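Local coordinates for putative lipoprotein (Campylobacter jejuni subsp. jejuni, PDB 2G5G), which binds haem as a cofacial pair linked to dimerization, consistent with a role in bacterial haem transport, at residues A[17-22]-A[30-35]; A[118-121]-A[127-130]. One frame throughout, in Å; residues are numbered along the deposited sequence.

Contact 1. Residues A[17-22]-A[30-35]; sequences KDFYIL and ISFEDM
Ile21 and Ile30 pair at the open end of a β-hairpin, between the hairpin and the start of helix 32-39. Ile30 N donates to Ile21 O over 2.9 Å. The complementary link runs through a water, which accepts from Ile21 N at 2.9 Å and donates to Ile30 O at 2.8 Å; the water takes the place of a direct second bond, and both polar groups remain satisfied. Beside this rung Ile21 CG2 and Ile30 CG2 press together at 3.3 Å, tighter than normal van der Waals contact. Ile21 is the hub: with CG1 anti to the carbonyl carbon (chi1 -57°), Ile21 CD1 is carried to 3.4 Å from Phe32 CA at the start of the helix. Ile21 CG2 meets SE of Met35, a selenomethionine, at 3.9 Å, and the two side chains cross nearly at right angles. Farther back along the strand, Phe19 CZ comes within 4.1 Å of Phe32 CD1, while the edge of the Phe19 ring also meets Ile21 CG1 in plane. Met62, Ile63 and Ala66 of helix 54-73 pack against Phe32, and Glu15 OE2 accepts from Phe32 N. Ser31 caps the helix at its N-cap position, Ser31 OG accepting from Asp34 N at 3.0 Å.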
loop_
_atom_site.group_PDB
_atom_site.type_symbol
_atom_site.label_atom_id
_atom_site.label_comp_id
_atom_site.label_asym_id
_atom_site.label_seq_id
_atom_site.Cartn_x
_atom_site.Cartn_y
_atom_site.Cartn_z
ATOM N N LYS A 17 -3.396 -32.441 -26.798
ATOM C CA LYS A 17 -2.158 -32.874 -26.154
ATOM C C LYS A 17 -1.809 -31.975 -24.977
ATOM O O LYS A 17 -1.596 -32.455 -23.867
ATOM C CB LYS A 17 -0.988 -32.941 -27.162
ATOM C CG LYS A 17 -0.812 -34.331 -27.806
ATOM C CD LYS A 17 0.111 -34.340 -29.032
ATOM C CE LYS A 17 -0.189 -35.561 -29.932
ATOM N NZ LYS A 17 0.489 -35.520 -31.281
ATOM N N ASP A 18 -1.779 -30.667 -25.217
ATOM C CA ASP A 18 -1.384 -29.703 -24.202
ATOM C C ASP A 18 -2.567 -29.101 -23.425
ATOM O O ASP A 18 -2.404 -28.646 -22.288
ATOM C CB ASP A 18 -0.555 -28.585 -24.848
ATOM C CG ASP A 18 0.702 -29.114 -25.556
ATOM O OD1 ASP A 18 1.336 -30.050 -25.033
ATOM O OD2 ASP A 18 1.051 -28.593 -26.634
ATOM N N PHE A 19 -3.736 -29.069 -24.054
ATOM C CA PHE A 19 -4.912 -28.454 -23.441
ATOM C C PHE A 19 -6.199 -28.956 -24.061
ATOM O O PHE A 19 -6.209 -29.534 -25.149
ATOM C CB PHE A 19 -4.857 -26.916 -23.567
ATOM C CG PHE A 19 -5.250 -26.402 -24.927
ATOM C CD1 PHE A 19 -6.564 -26.016 -25.196
ATOM C CD2 PHE A 19 -4.301 -26.299 -25.944
ATOM C CE1 PHE A 19 -6.923 -25.544 -26.452
ATOM C CE2 PHE A 19 -4.650 -25.825 -27.220
ATOM C CZ PHE A 19 -5.952 -25.446 -27.478
ATOM N N TYR A 20 -7.311 -28.704 -23.372
ATOM C CA TYR A 20 -8.601 -28.843 -24.019
ATOM C C TYR A 20 -9.537 -27.757 -23.460
ATOM O O TYR A 20 -9.145 -26.950 -22.604
ATOM C CB TYR A 20 -9.170 -30.264 -23.883
ATOM C CG TYR A 20 -9.462 -30.699 -22.454
ATOM C CD1 TYR A 20 -10.740 -30.556 -21.905
ATOM C CD2 TYR A 20 -8.471 -31.292 -21.669
ATOM C CE1 TYR A 20 -11.012 -30.960 -20.610
ATOM C CE2 TYR A 20 -8.733 -31.694 -20.363
ATOM C CZ TYR A 20 -10.008 -31.537 -19.853
ATOM O OH TYR A 20 -10.267 -31.912 -18.565
ATOM N N ILE A 21 -10.741 -27.719 -23.991
ATOM C CA ILE A 21 -11.713 -26.671 -23.648
ATOM C C ILE A 21 -13.017 -27.311 -23.245
ATOM O O ILE A 21 -13.507 -28.184 -23.951
ATOM C CB ILE A 21 -12.011 -25.790 -24.877
ATOM C CG1 ILE A 21 -10.718 -25.175 -25.427
ATOM C CG2 ILE A 21 -13.084 -24.689 -24.544
ATOM C CD1 ILE A 21 -10.871 -24.671 -26.833
ATOM N N LEU A 22 -13.591 -26.855 -22.136
ATOM C CA LEU A 22 -14.941 -27.209 -21.772
ATOM C C LEU A 22 -15.852 -26.004 -21.908
ATOM O O LEU A 22 -15.505 -24.925 -21.478
ATOM C CB LEU A 22 -15.011 -27.647 -20.311
ATOM C CG LEU A 22 -14.393 -28.972 -19.883
ATOM C CD1 LEU A 22 -14.569 -29.082 -18.374
ATOM C CD2 LEU A 22 -15.092 -30.134 -20.591
ATOM N N ILE A 30 -15.179 -29.053 -26.111
ATOM C CA ILE A 30 -15.518 -28.345 -27.356
ATOM C C ILE A 30 -14.215 -28.040 -28.090
ATOM O O ILE A 30 -13.210 -27.750 -27.451
ATOM C CB ILE A 30 -16.355 -27.041 -27.068
ATOM C CG1 ILE A 30 -16.870 -26.387 -28.351
ATOM C CG2 ILE A 30 -15.571 -26.034 -26.288
ATOM C CD1 ILE A 30 -17.682 -25.103 -28.121
ATOM N N SER A 31 -14.209 -28.144 -29.418
ATOM C CA SER A 31 -12.973 -27.849 -30.141
ATOM C C SER A 31 -12.645 -26.370 -30.033
ATOM O O SER A 31 -13.536 -25.554 -29.856
ATOM C CB SER A 31 -13.056 -28.272 -31.601
ATOM O OG SER A 31 -13.950 -27.450 -32.305
ATOM N N PHE A 32 -11.351 -26.043 -30.090
ATOM C CA PHE A 32 -10.895 -24.669 -30.208
ATOM C C PHE A 32 -11.650 -23.905 -31.322
ATOM O O PHE A 32 -12.166 -22.824 -31.054
ATOM C CB PHE A 32 -9.362 -24.618 -30.391
ATOM C CG PHE A 32 -8.807 -23.221 -30.485
ATOM C CD1 PHE A 32 -8.277 -22.599 -29.376
ATOM C CD2 PHE A 32 -8.815 -22.534 -31.703
ATOM C CE1 PHE A 32 -7.769 -21.309 -29.464
ATOM C CE2 PHE A 32 -8.308 -21.245 -31.797
ATOM C CZ PHE A 32 -7.776 -20.639 -30.665
ATOM N N GLU A 33 -11.744 -24.481 -32.530
ATOM C CA GLU A 33 -12.500 -23.878 -33.656
ATOM C C GLU A 33 -13.975 -23.611 -33.282
ATOM O O GLU A 33 -14.473 -22.523 -33.532
ATOM C CB GLU A 33 -12.452 -24.784 -34.894
ATOM C CG GLU A 33 -11.915 -24.130 -36.181
ATOM C CD GLU A 33 -11.986 -25.088 -37.397
ATOM O OE1 GLU A 33 -10.919 -25.491 -37.925
ATOM O OE2 GLU A 33 -13.115 -25.441 -37.808
ATOM N N ASP A 34 -14.667 -24.613 -32.719
ATOM C CA ASP A 34 -16.053 -24.435 -32.244
ATOM C C ASP A 34 -16.201 -23.385 -31.116
ATOM O O ASP A 34 -17.202 -22.669 -31.085
ATOM C CB ASP A 34 -16.681 -25.767 -31.806
ATOM C CG ASP A 34 -17.026 -26.678 -32.998
ATOM O OD1 ASP A 34 -16.787 -26.302 -34.179
ATOM O OD2 ASP A 34 -17.544 -27.766 -32.747
HETATM N N MSE A 35 -15.230 -23.281 -30.217
HETATM C CA MSE A 35 -15.258 -22.191 -29.211
HETATM C C MSE A 35 -15.164 -20.826 -29.924
HETATM O O MSE A 35 -15.940 -19.912 -29.633
HETATM C CB MSE A 35 -14.158 -22.311 -28.159
HETATM C CG MSE A 35 -14.229 -21.218 -27.119
HETATM SE SE MSE A 35 -12.686 -21.054 -26.022
HETATM C CE MSE A 35 -11.274 -20.609 -27.326
HETATM O O HOH W 1 -10.975 -29.122 -26.531
#

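Contact 2. Residues A[118-121]-A[127-130]; sequences WKWK and VNVV
Two residues before Trp120, whose indole meets Val127 and Asn128, the carbonyl O of Trp118 accepts a hydrogen bond from the indole NE1 of Trp114, tying the loop that leads into helix 124-131 back on itself. Trp114, earlier in the same loop, also packs edge-to-face with Trp120, so the loop folds on itself at two points. The contact itself is loop-to-helix packing in the ChaN family region, and it is made by the far end of one ring. CG of Trp120 lies anti to the backbone N (chi1 179°), which extends the indole away from its own backbone and toward helix 124-131; the nearest CA atoms, those of Trp120 and Val127, remain 9.3 Å apart. The benzo ring does the touching. Trp120 CH2 meets Val127 CG1 at 3.9 Å, with this methyl at the ring edge near its plane, and Trp120 CH2 also lies 4.0 Å from Val127 CB. The next residue, Asn128, brings its amide group up to the neighbouring CZ2 corner, the ring and amide planes standing 57° apart and the two side chains crossing at about a right angle. Leu108 of helix 108-111 touches both Trp120 and Asn128. Val127, in turn, is packed by Leu112, Trp114 and Ile137, the last from strand 137-141, so the valine is wedged between the loop and the sheet edge. Between the two segments the contact is small, 108 Å² in all, and consists of van der Waals packing without a hydrogen bond, so shape and the surrounding apolar and aromatic side chains, rather than a directional polar link, probably set how the indole sits against the helix.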
loop_
_atom_site.group_PDB
_atom_site.type_symbol
_atom_site.label_atom_id
_atom_site.label_comp_id
_atom_site.label_asym_id
_atom_site.label_seq_id
_atom_site.Cartn_x
_atom_site.Cartn_y
_atom_site.Cartn_z
ATOM N N TRP A 118 3.469 -4.120 -14.263
ATOM C CA TRP A 118 3.148 -5.261 -15.112
ATOM C C TRP A 118 4.408 -5.646 -15.865
ATOM O O TRP A 118 4.866 -4.892 -16.721
ATOM C CB TRP A 118 2.017 -4.898 -16.092
ATOM C CG TRP A 118 0.749 -4.492 -15.402
ATOM C CD1 TRP A 118 0.333 -3.230 -15.119
ATOM C CD2 TRP A 118 -0.263 -5.375 -14.894
ATOM N NE1 TRP A 118 -0.874 -3.267 -14.461
ATOM C CE2 TRP A 118 -1.258 -4.576 -14.308
ATOM C CE3 TRP A 118 -0.420 -6.772 -14.887
ATOM C CZ2 TRP A 118 -2.418 -5.117 -13.730
ATOM C CZ3 TRP A 118 -1.566 -7.314 -14.302
ATOM C CH2 TRP A 118 -2.548 -6.481 -13.732
ATOM N N LYS A 119 4.974 -6.813 -15.556
ATOM C CA LYS A 119 6.260 -7.214 -16.153
ATOM C C LYS A 119 6.150 -7.411 -17.658
ATOM O O LYS A 119 5.492 -8.359 -18.118
ATOM C CB LYS A 119 6.827 -8.498 -15.523
ATOM C CG LYS A 119 7.208 -8.369 -14.067
ATOM C CD LYS A 119 7.565 -9.730 -13.470
ATOM C CE LYS A 119 8.002 -9.570 -12.008
ATOM N NZ LYS A 119 8.448 -10.866 -11.391
ATOM N N TRP A 120 6.839 -6.551 -18.412
ATOM C CA TRP A 120 6.740 -6.546 -19.859
ATOM C C TRP A 120 6.914 -7.929 -20.456
ATOM O O TRP A 120 6.202 -8.283 -21.399
ATOM C CB TRP A 120 7.711 -5.533 -20.500
ATOM C CG TRP A 120 7.638 -5.519 -22.011
ATOM C CD1 TRP A 120 8.630 -5.869 -22.887
ATOM C CD2 TRP A 120 6.501 -5.152 -22.817
ATOM N NE1 TRP A 120 8.179 -5.752 -24.193
ATOM C CE2 TRP A 120 6.881 -5.305 -24.176
ATOM C CE3 TRP A 120 5.199 -4.700 -22.523
ATOM C CZ2 TRP A 120 6.003 -5.025 -25.237
ATOM C CZ3 TRP A 120 4.332 -4.425 -23.577
ATOM C CH2 TRP A 120 4.741 -4.588 -24.916
ATOM N N LYS A 121 7.845 -8.706 -19.895
ATOM C CA LYS A 121 8.125 -10.085 -20.324
ATOM C C LYS A 121 6.859 -10.933 -20.436
ATOM O O LYS A 121 6.707 -11.743 -21.364
ATOM C CB LYS A 121 9.112 -10.764 -19.345
ATOM C CG LYS A 121 9.059 -12.314 -19.364
ATOM C CD LYS A 121 10.379 -12.970 -18.918
ATOM C CE LYS A 121 11.350 -13.081 -20.107
ATOM N NZ LYS A 121 12.768 -12.833 -19.705
ATOM N N VAL A 127 0.754 -8.440 -26.487
ATOM C CA VAL A 127 0.564 -7.027 -26.788
ATOM C C VAL A 127 1.159 -6.655 -28.162
ATOM O O VAL A 127 0.618 -5.788 -28.841
ATOM C CB VAL A 127 1.106 -6.109 -25.685
ATOM C CG1 VAL A 127 0.979 -4.655 -26.099
ATOM C CG2 VAL A 127 0.365 -6.327 -24.380
ATOM N N ASN A 128 2.236 -7.328 -28.575
ATOM C CA ASN A 128 2.831 -7.076 -29.888
ATOM C C ASN A 128 1.927 -7.491 -31.000
ATOM O O ASN A 128 1.696 -6.704 -31.913
ATOM C CB ASN A 128 4.219 -7.725 -30.064
ATOM C CG ASN A 128 5.346 -6.782 -29.707
ATOM O OD1 ASN A 128 5.552 -6.453 -28.535
ATOM N ND2 ASN A 128 6.081 -6.328 -30.723
ATOM N N VAL A 129 1.397 -8.717 -30.903
ATOM C CA VAL A 129 0.463 -9.251 -31.881
ATOM C C VAL A 129 -0.796 -8.386 -31.948
ATOM O O VAL A 129 -1.329 -8.133 -33.041
ATOM C CB VAL A 129 0.086 -10.733 -31.591
ATOM C CG1 VAL A 129 -0.900 -11.231 -32.607
ATOM C CG2 VAL A 129 1.319 -11.617 -31.633
ATOM N N VAL A 130 -1.259 -7.931 -30.785
ATOM C CA VAL A 130 -2.453 -7.074 -30.730
ATOM C C VAL A 130 -2.180 -5.720 -31.401
ATOM O O VAL A 130 -2.895 -5.322 -32.350
ATOM C CB VAL A 130 -2.977 -6.884 -29.296
ATOM C CG1 VAL A 130 -4.072 -5.806 -29.248
ATOM C CG2 VAL A 130 -3.545 -8.219 -28.782
#

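How the contacts relate
From the N terminus, strand 19-23 turns through residues 24-27 into strand 28-29, and contact 1 closes this hairpin loop as helix 32-39 begins. The chain then passes through strand 44-49, helix 54-73 and strand 78-82, and later helices 90-98 and 108-111, before contact 2 closes the short link that runs from the loop into helix 124-131. The two are in series, neither nesting nor crossing, with centres 24 Å apart and nearest atoms about 12 Å apart. They sit toward opposite margins of the mixed sheet, whose outermost strands are 28-29 and 137-141. Helix 54-73 is common ground, since it also packs on Val129 and Val130 of contact 2 through Phe64.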